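Local coordinates for protein glycosyl hydrolase (Rhizobium leguminosarum bv. trifolii, PDB 5NDX) that probably hydrolyses O-glycosidic bonds as a family 39 glycoside hydrolase and bacterial orthologue of human alpha-L-iduronidase, at residues F27-L33 / V58-L64; K91-M97 / W139-N145. The protein carries 2 engineered substitutions. One frame throughout, in Å; residues are numbered along the deposited sequence.

Contact 1: F27-L33 / V58-L64; sequences FSPAELL and VHYLYNL. With 8U8 ((2~{R},3~{S},4~{S},5~{R},6~{S})-6-(4-methyl-2-oxidanylidene-chromen-7-yl)oxy-3,4,5-tris(oxidanyl)oxane-2-carboxylic acid), chain M.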
loop_
_atom_site.group_PDB
_atom_site.type_symbol
_atom_site.label_atom_id
_atom_site.label_comp_id
_atom_site.label_asym_id
_atom_site.label_seq_id
_atom_site.Cartn_x
_atom_site.Cartn_y
_atom_site.Cartn_z
ATOM N N PHE A 27 -1.013 0.943 10.089
ATOM C CA PHE A 27 -1.192 2.083 10.988
ATOM C C PHE A 27 -1.451 1.583 12.424
ATOM O O PHE A 27 -1.507 0.370 12.680
ATOM C CB PHE A 27 -2.314 3.014 10.528
ATOM C CG PHE A 27 -3.667 2.365 10.475
ATOM C CD1 PHE A 27 -4.473 2.293 11.605
ATOM C CD2 PHE A 27 -4.127 1.821 9.311
ATOM C CE1 PHE A 27 -5.703 1.680 11.562
ATOM C CE2 PHE A 27 -5.377 1.227 9.248
ATOM C CZ PHE A 27 -6.157 1.145 10.394
ATOM N N SER A 28 -1.549 2.558 13.333
ATOM C CA SER A 28 -1.801 2.354 14.735
ATOM C C SER A 28 -2.618 3.565 15.216
ATOM O O SER A 28 -2.418 4.656 14.698
ATOM C CB SER A 28 -0.487 2.274 15.495
ATOM O OG SER A 28 -0.759 1.779 16.772
ATOM N N PRO A 29 -3.547 3.408 16.163
ATOM C CA PRO A 29 -3.982 2.147 16.737
ATOM C C PRO A 29 -5.222 1.612 16.048
ATOM O O PRO A 29 -5.842 2.283 15.196
ATOM C CB PRO A 29 -4.334 2.552 18.188
ATOM C CG PRO A 29 -5.010 3.871 17.993
ATOM C CD PRO A 29 -4.124 4.547 16.919
ATOM N N ALA A 30 -5.606 0.417 16.478
ATOM C CA ALA A 30 -6.706 -0.336 15.883
ATOM C C ALA A 30 -8.042 0.380 15.940
ATOM O O ALA A 30 -8.885 0.186 15.061
ATOM C CB ALA A 30 -6.815 -1.698 16.549
ATOM N N GLU A 31 -8.219 1.228 16.942
ATOM C CA GLU A 31 -9.455 2.002 17.095
ATOM C C GLU A 31 -9.762 2.875 15.887
ATOM O O GLU A 31 -10.940 3.151 15.629
ATOM C CB GLU A 31 -9.396 2.915 18.342
ATOM C CG GLU A 31 -9.575 2.189 19.663
ATOM C CD GLU A 31 -8.313 1.498 20.184
ATOM O OE1 GLU A 31 -7.234 1.600 19.547
ATOM O OE2 GLU A 31 -8.408 0.832 21.254
ATOM N N LEU A 32 -8.745 3.307 15.130
ATOM C CA LEU A 32 -9.023 4.072 13.893
ATOM C C LEU A 32 -9.879 3.319 12.944
ATOM O O LEU A 32 -10.627 3.946 12.194
ATOM C CB LEU A 32 -7.743 4.522 13.176
ATOM C CG LEU A 32 -6.871 5.485 13.950
ATOM C CD1 LEU A 32 -5.669 5.825 13.086
ATOM C CD2 LEU A 32 -7.640 6.727 14.370
ATOM N N LEU A 33 -9.867 1.983 12.992
ATOM C CA LEU A 33 -10.737 1.205 12.093
ATOM C C LEU A 33 -12.233 1.446 12.348
ATOM O O LEU A 33 -13.052 1.195 11.487
ATOM C CB LEU A 33 -10.454 -0.292 12.193
ATOM C CG LEU A 33 -9.185 -0.805 11.557
ATOM C CD1 LEU A 33 -8.757 -2.176 12.048
ATOM C CD2 LEU A 33 -9.367 -0.870 10.040
ATOM N N VAL A 58 -2.297 -3.700 11.325
ATOM C CA VAL A 58 -2.836 -2.725 12.278
ATOM C C VAL A 58 -2.452 -3.130 13.722
ATOM O O VAL A 58 -2.785 -4.262 14.156
ATOM C CB VAL A 58 -4.364 -2.630 12.157
ATOM C CG1 VAL A 58 -4.911 -1.667 13.187
ATOM C CG2 VAL A 58 -4.807 -2.225 10.737
ATOM N N HIS A 59 -1.815 -2.204 14.450
ATOM C CA HIS A 59 -1.332 -2.465 15.812
ATOM C C HIS A 59 -2.456 -2.524 16.842
ATOM O O HIS A 59 -3.411 -1.741 16.774
ATOM C CB HIS A 59 -0.398 -1.347 16.322
ATOM C CG HIS A 59 0.983 -1.350 15.763
ATOM N ND1 HIS A 59 1.530 -2.422 15.090
ATOM C CD2 HIS A 59 1.975 -0.423 15.866
ATOM C CE1 HIS A 59 2.782 -2.147 14.763
ATOM N NE2 HIS A 59 3.072 -0.934 15.212
ATOM N N TYR A 60 -2.297 -3.402 17.818
ATOM C CA TYR A 60 -3.175 -3.473 19.011
ATOM C C TYR A 60 -4.611 -3.879 18.691
ATOM O O TYR A 60 -5.552 -3.378 19.301
ATOM C CB TYR A 60 -3.174 -2.128 19.752
ATOM C CG TYR A 60 -1.810 -1.667 20.206
ATOM C CD1 TYR A 60 -1.146 -2.362 21.219
ATOM C CD2 TYR A 60 -1.210 -0.526 19.687
ATOM C CE1 TYR A 60 0.087 -1.951 21.702
ATOM C CE2 TYR A 60 0.038 -0.097 20.155
ATOM C CZ TYR A 60 0.675 -0.830 21.166
ATOM O OH TYR A 60 1.901 -0.490 21.661
ATOM N N LEU A 61 -4.794 -4.817 17.756
ATOM C CA LEU A 61 -6.129 -5.345 17.515
ATOM C C LEU A 61 -6.774 -5.882 18.819
ATOM O O LEU A 61 -7.955 -5.669 19.034
ATOM C CB LEU A 61 -6.121 -6.418 16.416
ATOM C CG LEU A 61 -6.002 -5.815 15.002
ATOM C CD1 LEU A 61 -5.595 -6.899 14.031
ATOM C CD2 LEU A 61 -7.294 -5.134 14.597
ATOM N N TYR A 62 -6.002 -6.525 19.690
ATOM C CA TYR A 62 -6.599 -7.076 20.936
ATOM C C TYR A 62 -6.992 -6.025 22.004
ATOM O O TYR A 62 -7.782 -6.347 22.893
ATOM C CB TYR A 62 -5.697 -8.149 21.540
ATOM C CG TYR A 62 -5.705 -9.504 20.828
ATOM C CD1 TYR A 62 -6.873 -10.031 20.270
ATOM C CD2 TYR A 62 -4.535 -10.266 20.729
ATOM C CE1 TYR A 62 -6.905 -11.294 19.674
ATOM C CE2 TYR A 62 -4.541 -11.521 20.117
ATOM C CZ TYR A 62 -5.740 -12.035 19.599
ATOM O OH TYR A 62 -5.808 -13.290 19.040
ATOM N N ASN A 63 -6.522 -4.773 21.895
ATOM C CA ASN A 63 -7.080 -3.682 22.729
ATOM C C ASN A 63 -8.518 -3.389 22.389
ATOM O O ASN A 63 -9.171 -2.739 23.153
ATOM C CB ASN A 63 -6.272 -2.380 22.628
ATOM C CG ASN A 63 -4.915 -2.486 23.309
ATOM O OD1 ASN A 63 -4.620 -3.446 24.015
ATOM N ND2 ASN A 63 -4.089 -1.504 23.085
ATOM N N LEU A 64 -9.003 -3.850 21.240
ATOM C CA LEU A 64 -10.410 -3.751 20.915
ATOM C C LEU A 64 -11.283 -4.723 21.736
ATOM O O LEU A 64 -12.486 -4.533 21.805
ATOM C CB LEU A 64 -10.650 -4.007 19.416
ATOM C CG LEU A 64 -10.011 -2.967 18.477
ATOM C CD1 LEU A 64 -10.304 -3.262 17.018
ATOM C CD2 LEU A 64 -10.407 -1.527 18.854
HETATM C C15 8U8 M . 11.038 3.566 20.377
HETATM C C13 8U8 M . 11.649 2.945 19.265
HETATM C C14 8U8 M . 12.978 2.529 19.379
HETATM C C16 8U8 M . 13.608 1.876 18.317
HETATM O O9 8U8 M . 14.788 1.569 18.480
HETATM O O8 8U8 M . 12.947 1.640 17.127
HETATM C C11 8U8 M . 11.609 1.929 17.020
HETATM C C10 8U8 M . 10.929 1.555 15.857
HETATM C C12 8U8 M . 10.947 2.599 18.085
HETATM C C7 8U8 M . 9.567 2.846 17.942
HETATM C C8 8U8 M . 8.891 2.464 16.778
HETATM C C9 8U8 M . 9.563 1.828 15.722
HETATM O O2 8U8 M . 8.931 1.401 14.570
HETATM C C5 8U8 M . 7.690 2.001 14.028
HETATM O O1 8U8 M . 7.840 3.429 14.007
HETATM C C1 8U8 M . 6.711 4.200 13.860
HETATM C C6 8U8 M . 7.168 5.239 13.006
HETATM O O7 8U8 M . 6.575 6.308 13.094
HETATM O O6 8U8 M . 8.081 4.956 12.252
HETATM C C2 8U8 M . 5.505 3.552 13.113
HETATM O O5 8U8 M . 5.778 3.557 11.696
HETATM C C3 8U8 M . 5.132 2.101 13.650
HETATM O O4 8U8 M . 3.895 2.136 14.274
HETATM C C4 8U8 M . 6.223 1.545 14.619
HETATM O O3 8U8 M . 5.986 0.089 14.795
#
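Ser-28, joined to Pro-29 by a cis peptide bond, sets its OG near the plane and at the edge of the His-59 ring, with His-59 CB 3.2 Å from that OG. His-59 N donates to Phe-27 O at 3.1 Å, with 164° at the hydrogen and the donor in the carbonyl plane. Val-58 CG2 lies over one face of the Phe-27 ring, 4.0 Å from its centroid, a CH-pi contact. Phe-27 and Val-58 end strands 24-27 and 55-58, the first two of the eight parallel strands of the TIM barrel, and the loops that follow lead to the substrate side. The other Val-58 branch, CG1, presses on Ala-30 CA at 3.5 Å and meets Leu-33 CD1 tip to tip, while Ala-30 CB packs on Leu-64 CD1 at 3.9 Å. His-59 CG stands beside its own backbone N (chi1 -76°), which brings NE2 to O3 of 8U8 (chain M) in the ring plane, 3.1 Å away, while ND1 bonds Glu-95. Replacing this histidine by alanine is likely to leave Glu-95 OE1 without its imidazole mate and O3 one donor short. The Glu-31 and Leu-64 side chains run antiparallel past one another, Glu-31 CG 3.9 Å from Leu-64 CD2.

Contact 2: K91-M97 / W139-N145; sequences KPFFELM and WYFETTN. With 8U8 ((2~{R},3~{S},4~{S},5~{R},6~{S})-6-(4-methyl-2-oxidanylidene-chromen-7-yl)oxy-3,4,5-tris(oxidanyl)oxane-2-carboxylic acid), chain N; 8U8 ((2~{R},3~{S},4~{S},5~{R},6~{S})-6-(4-methyl-2-oxidanylidene-chromen-7-yl)oxy-3,4,5-tris(oxidanyl)oxane-2-carboxylic acid), chain M.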
loop_
_atom_site.group_PDB
_atom_site.type_symbol
_atom_site.label_atom_id
_atom_site.label_comp_id
_atom_site.label_asym_id
_atom_site.label_seq_id
_atom_site.Cartn_x
_atom_site.Cartn_y
_atom_site.Cartn_z
ATOM N N LYS A 91 -7.038 -7.905 3.766
ATOM C CA LYS A 91 -6.762 -8.963 4.708
ATOM C C LYS A 91 -5.890 -8.466 5.814
ATOM O O LYS A 91 -4.977 -7.709 5.571
ATOM C CB LYS A 91 -6.035 -10.096 3.992
ATOM C CG LYS A 91 -6.883 -10.678 2.844
ATOM C CD LYS A 91 -6.115 -11.596 1.960
ATOM C CE LYS A 91 -6.946 -12.065 0.747
ATOM N NZ LYS A 91 -8.077 -12.855 1.251
ATOM N N PRO A 92 -6.106 -8.954 7.041
ATOM C CA PRO A 92 -5.188 -8.536 8.073
ATOM C C PRO A 92 -3.827 -9.256 8.031
ATOM O O PRO A 92 -3.738 -10.479 7.845
ATOM C CB PRO A 92 -5.955 -8.867 9.351
ATOM C CG PRO A 92 -6.836 -9.968 8.963
ATOM C CD PRO A 92 -7.305 -9.594 7.609
ATOM N N PHE A 93 -2.782 -8.464 8.210
ATOM C CA PHE A 93 -1.472 -8.959 8.589
ATOM C C PHE A 93 -1.559 -8.781 10.105
ATOM O O PHE A 93 -1.332 -7.695 10.624
ATOM C CB PHE A 93 -0.376 -8.129 7.910
ATOM C CG PHE A 93 1.030 -8.595 8.143
ATOM C CD1 PHE A 93 1.340 -9.759 8.827
ATOM C CD2 PHE A 93 2.088 -7.812 7.664
ATOM C CE1 PHE A 93 2.660 -10.139 9.040
ATOM C CE2 PHE A 93 3.401 -8.184 7.885
ATOM C CZ PHE A 93 3.693 -9.367 8.549
ATOM N N PHE A 94 -2.022 -9.858 10.761
ATOM C CA PHE A 94 -2.648 -9.826 12.081
ATOM C C PHE A 94 -1.563 -9.992 13.140
ATOM O O PHE A 94 -1.070 -11.104 13.355
ATOM C CB PHE A 94 -3.670 -10.988 12.196
ATOM C CG PHE A 94 -4.687 -10.830 13.298
ATOM C CD1 PHE A 94 -4.309 -10.690 14.626
ATOM C CD2 PHE A 94 -6.035 -10.863 13.012
ATOM C CE1 PHE A 94 -5.265 -10.536 15.624
ATOM C CE2 PHE A 94 -6.989 -10.714 14.013
ATOM C CZ PHE A 94 -6.601 -10.564 15.315
ATOM N N GLU A 95 -1.197 -8.894 13.779
ATOM C CA GLU A 95 -0.262 -8.937 14.879
ATOM C C GLU A 95 -1.036 -9.374 16.107
ATOM O O GLU A 95 -2.066 -8.751 16.458
ATOM C CB GLU A 95 0.374 -7.576 15.154
ATOM C CG GLU A 95 1.088 -7.001 13.938
ATOM C CD GLU A 95 1.517 -5.564 14.179
ATOM O OE1 GLU A 95 0.661 -4.648 14.011
ATOM O OE2 GLU A 95 2.691 -5.385 14.585
ATOM N N LEU A 96 -0.551 -10.431 16.739
ATOM C CA LEU A 96 -1.208 -10.971 17.939
ATOM C C LEU A 96 -0.759 -10.109 19.127
ATOM O O LEU A 96 0.182 -10.431 19.837
ATOM C CB LEU A 96 -0.848 -12.441 18.102
ATOM C CG LEU A 96 -1.429 -13.321 16.987
ATOM C CD1 LEU A 96 -0.857 -14.736 17.009
ATOM C CD2 LEU A 96 -2.947 -13.352 16.994
ATOM N N MET A 97 -1.459 -9.000 19.329
ATOM C CA MET A 97 -0.926 -7.897 20.052
ATOM C C MET A 97 -2.031 -7.080 20.663
ATOM O O MET A 97 -3.072 -6.822 20.039
ATOM C CB MET A 97 -0.142 -7.070 19.042
ATOM C CG MET A 97 0.247 -5.656 19.398
ATOM S SD MET A 97 1.002 -4.789 17.960
ATOM C CE MET A 97 1.557 -3.334 18.846
ATOM N N TRP A 139 -4.778 -15.150 5.585
ATOM C CA TRP A 139 -4.202 -14.154 6.473
ATOM C C TRP A 139 -2.799 -14.577 6.865
ATOM O O TRP A 139 -2.413 -15.703 6.574
ATOM C CB TRP A 139 -5.025 -13.964 7.701
ATOM C CG TRP A 139 -6.417 -13.477 7.477
ATOM C CD1 TRP A 139 -7.031 -13.245 6.306
ATOM C CD2 TRP A 139 -7.384 -13.239 8.499
ATOM N NE1 TRP A 139 -8.344 -12.852 6.522
ATOM C CE2 TRP A 139 -8.572 -12.824 7.870
ATOM C CE3 TRP A 139 -7.337 -13.257 9.904
ATOM C CZ2 TRP A 139 -9.713 -12.484 8.583
ATOM C CZ3 TRP A 139 -8.481 -12.904 10.614
ATOM C CH2 TRP A 139 -9.643 -12.535 9.959
ATOM N N TYR A 140 -2.017 -13.641 7.423
ATOM C CA TYR A 140 -0.742 -13.963 8.080
ATOM C C TYR A 140 -0.841 -13.465 9.504
ATOM O O TYR A 140 -1.397 -12.417 9.737
ATOM C CB TYR A 140 0.475 -13.368 7.354
ATOM C CG TYR A 140 0.641 -13.948 5.984
ATOM C CD1 TYR A 140 -0.076 -13.453 4.914
ATOM C CD2 TYR A 140 1.463 -15.043 5.768
ATOM C CE1 TYR A 140 0.019 -14.045 3.651
ATOM C CE2 TYR A 140 1.599 -15.626 4.491
ATOM C CZ TYR A 140 0.855 -15.156 3.443
ATOM O OH TYR A 140 0.978 -15.751 2.171
ATOM N N PHE A 141 -0.321 -14.251 10.447
ATOM C CA PHE A 141 -0.283 -13.885 11.851
ATOM C C PHE A 141 1.140 -13.624 12.232
ATOM O O PHE A 141 2.036 -14.317 11.765
ATOM C CB PHE A 141 -0.849 -15.001 12.725
ATOM C CG PHE A 141 -2.300 -15.212 12.510
ATOM C CD1 PHE A 141 -3.224 -14.462 13.235
ATOM C CD2 PHE A 141 -2.740 -16.050 11.502
ATOM C CE1 PHE A 141 -4.588 -14.616 13.009
ATOM C CE2 PHE A 141 -4.096 -16.187 11.245
ATOM C CZ PHE A 141 -5.011 -15.473 12.008
ATOM N N GLU A 142 1.323 -12.627 13.087
ATOM C CA GLU A 142 2.646 -12.161 13.492
ATOM C C GLU A 142 2.712 -11.939 14.978
ATOM O O GLU A 142 1.712 -11.588 15.611
ATOM C CB GLU A 142 2.966 -10.788 12.847
ATOM C CG GLU A 142 4.447 -10.563 12.725
ATOM C CD GLU A 142 4.819 -9.215 12.137
ATOM O OE1 GLU A 142 3.974 -8.322 12.164
ATOM O OE2 GLU A 142 5.960 -9.052 11.688
ATOM N N THR A 143 3.906 -12.070 15.513
ATOM C CA THR A 143 4.166 -11.611 16.880
ATOM C C THR A 143 3.946 -10.110 17.034
ATOM O O THR A 143 4.007 -9.315 16.074
ATOM C CB THR A 143 5.632 -11.739 17.287
ATOM O OG1 THR A 143 6.416 -10.993 16.335
ATOM C CG2 THR A 143 6.055 -13.158 17.353
ATOM N N THR A 144 3.755 -9.772 18.298
ATOM C CA THR A 144 3.503 -8.445 18.796
ATOM C C THR A 144 4.683 -7.643 18.405
ATOM O O THR A 144 5.849 -8.097 18.453
ATOM C CB THR A 144 3.319 -8.439 20.375
ATOM O OG1 THR A 144 2.494 -7.351 20.808
ATOM C CG2 THR A 144 4.668 -8.410 21.112
ATOM N N ASN A 145 4.355 -6.416 18.083
ATOM C CA ASN A 145 5.271 -5.507 17.452
ATOM C C ASN A 145 6.465 -5.212 18.382
ATOM O O ASN A 145 6.386 -5.361 19.636
ATOM C CB ASN A 145 4.535 -4.217 17.087
ATOM C CG ASN A 145 5.393 -3.270 16.274
ATOM O OD1 ASN A 145 5.921 -3.643 15.203
ATOM N ND2 ASN A 145 5.589 -2.047 16.809
HETATM C C15 8U8 N . 3.912 -12.120 6.123
HETATM C C13 8U8 N . 4.092 -12.894 4.974
HETATM C C14 8U8 N . 4.829 -14.070 5.036
HETATM C C16 8U8 N . 4.942 -14.880 3.916
HETATM O O9 8U8 N . 5.640 -15.885 3.972
HETATM O O8 8U8 N . 4.400 -14.495 2.729
HETATM C C11 8U8 N . 3.639 -13.383 2.662
HETATM C C10 8U8 N . 3.053 -13.139 1.445
HETATM C C12 8U8 N . 3.474 -12.558 3.765
HETATM C C7 8U8 N . 2.659 -11.437 3.611
HETATM C C8 8U8 N . 2.071 -11.181 2.377
HETATM C C9 8U8 N . 2.250 -12.030 1.283
HETATM O O2 8U8 N . 1.632 -11.740 0.093
HETATM C C5 8U8 N . 1.431 -12.805 -0.873
HETATM O O1 8U8 N . 2.669 -12.764 -1.603
HETATM C C1 8U8 N . 2.802 -13.606 -2.771
HETATM C C6 8U8 N . 2.750 -15.129 -2.395
HETATM O O7 8U8 N . 3.075 -15.477 -1.242
HETATM O O6 8U8 N . 2.320 -15.903 -3.263
HETATM C C2 8U8 N . 1.672 -13.203 -3.715
HETATM O O5 8U8 N . 1.702 -13.959 -4.965
HETATM C C3 8U8 N . 0.307 -13.373 -3.009
HETATM O O4 8U8 N . -0.687 -12.908 -3.884
HETATM C C4 8U8 N . 0.263 -12.509 -1.747
HETATM O O3 8U8 N . -0.942 -12.718 -1.007
HETATM C C15 8U8 M . 11.038 3.566 20.377
HETATM C C13 8U8 M . 11.649 2.945 19.265
HETATM C C14 8U8 M . 12.978 2.529 19.379
HETATM C C16 8U8 M . 13.608 1.876 18.317
HETATM O O9 8U8 M . 14.788 1.569 18.480
HETATM O O8 8U8 M . 12.947 1.640 17.127
HETATM C C11 8U8 M . 11.609 1.929 17.020
HETATM C C10 8U8 M . 10.929 1.555 15.857
HETATM C C12 8U8 M . 10.947 2.599 18.085
HETATM C C7 8U8 M . 9.567 2.846 17.942
HETATM C C8 8U8 M . 8.891 2.464 16.778
HETATM C C9 8U8 M . 9.563 1.828 15.722
HETATM O O2 8U8 M . 8.931 1.401 14.570
HETATM C C5 8U8 M . 7.690 2.001 14.028
HETATM O O1 8U8 M . 7.840 3.429 14.007
HETATM C C1 8U8 M . 6.711 4.200 13.860
HETATM C C6 8U8 M . 7.168 5.239 13.006
HETATM O O7 8U8 M . 6.575 6.308 13.094
HETATM O O6 8U8 M . 8.081 4.956 12.252
HETATM C C2 8U8 M . 5.505 3.552 13.113
HETATM O O5 8U8 M . 5.778 3.557 11.696
HETATM C C3 8U8 M . 5.132 2.101 13.650
HETATM O O4 8U8 M . 3.895 2.136 14.274
HETATM C C4 8U8 M . 6.223 1.545 14.619
HETATM O O3 8U8 M . 5.986 0.089 14.795
#
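Pro-92 seats its ring on the Trp-139 indole, CG standing over the six-membered ring 3.4 Å from its centroid, a CH-pi contact. The segments carry strands 91-95 and 140-142, the third and fourth parallel strands of the TIM barrel, and three backbone bonds fix their register. Phe-94 N reaches Tyr-140 O at 2.8 Å, Phe-94 O accepts Glu-142 N, and Leu-96 N points nearly straight at Glu-142 O. The tight part is the Pro-92/Trp-139 pair and the face bearing Phe-94 and Phe-141, turned to helices 110-131 and 155-171. There Phe-94 CB touches Phe-141 CD1 at 3.7 Å, the rings meeting obliquely with planes 34° apart, and Leu-96 CD2 also packs on Phe-141 CD1.

The opposite face, with Phe-93, Tyr-140, Glu-95 and Glu-142, mixes two aromatic rings with two carboxylates; its rings meet 8U8 (chain N). Phe-93 CG lies anti to the backbone N (chi1 -176°), and its CZ reaches the Glu-142 carboxylate. Glu-95 OE2 and Glu-142 OE1 are 4.0 Å apart, and Arg-57 forms salt bridges to both, which probably offsets their like charges. Packing is looser at the partly exposed, ligand-facing Tyr-140 and Asn-145. Tyr-140 leads away and lays its ring face against the coumarin, whose C12 sits over the ring centre. Asn-145, poorly ordered, precedes Gln-146, an engineered substitution at the predicted proton-donor position; its OD1 accepts from Arg-57 NH2, so Arg-57 ties Glu-95, Glu-142 and Asn-145 together, and its ND2 sends a bent bond, 137° at the hydrogen, to O3 of 8U8 (chain M) at 3.0 Å.

How the contacts relate
Both contacts join neighbouring strands of one TIM barrel, but differ in burial. Contact 2 is buried and runs along paired strands, its register set by three backbone bonds; contact 1 is partly buried and lies mostly in the loops after its strands, with one decided backbone bond and largely aliphatic packing. Aromatic rings carry the outward face of contact 2, whereas aliphatic groups and one phenylalanine ring fill contact 1. They meet in the loops beyond strands 55-58 and 91-95, where Tyr-62 N probably bonds Met-97 O (3.0 Å). Both touch the same ligand, 8U8 (chain M), while the second ligand, 8U8 (chain N), abuts contact 2.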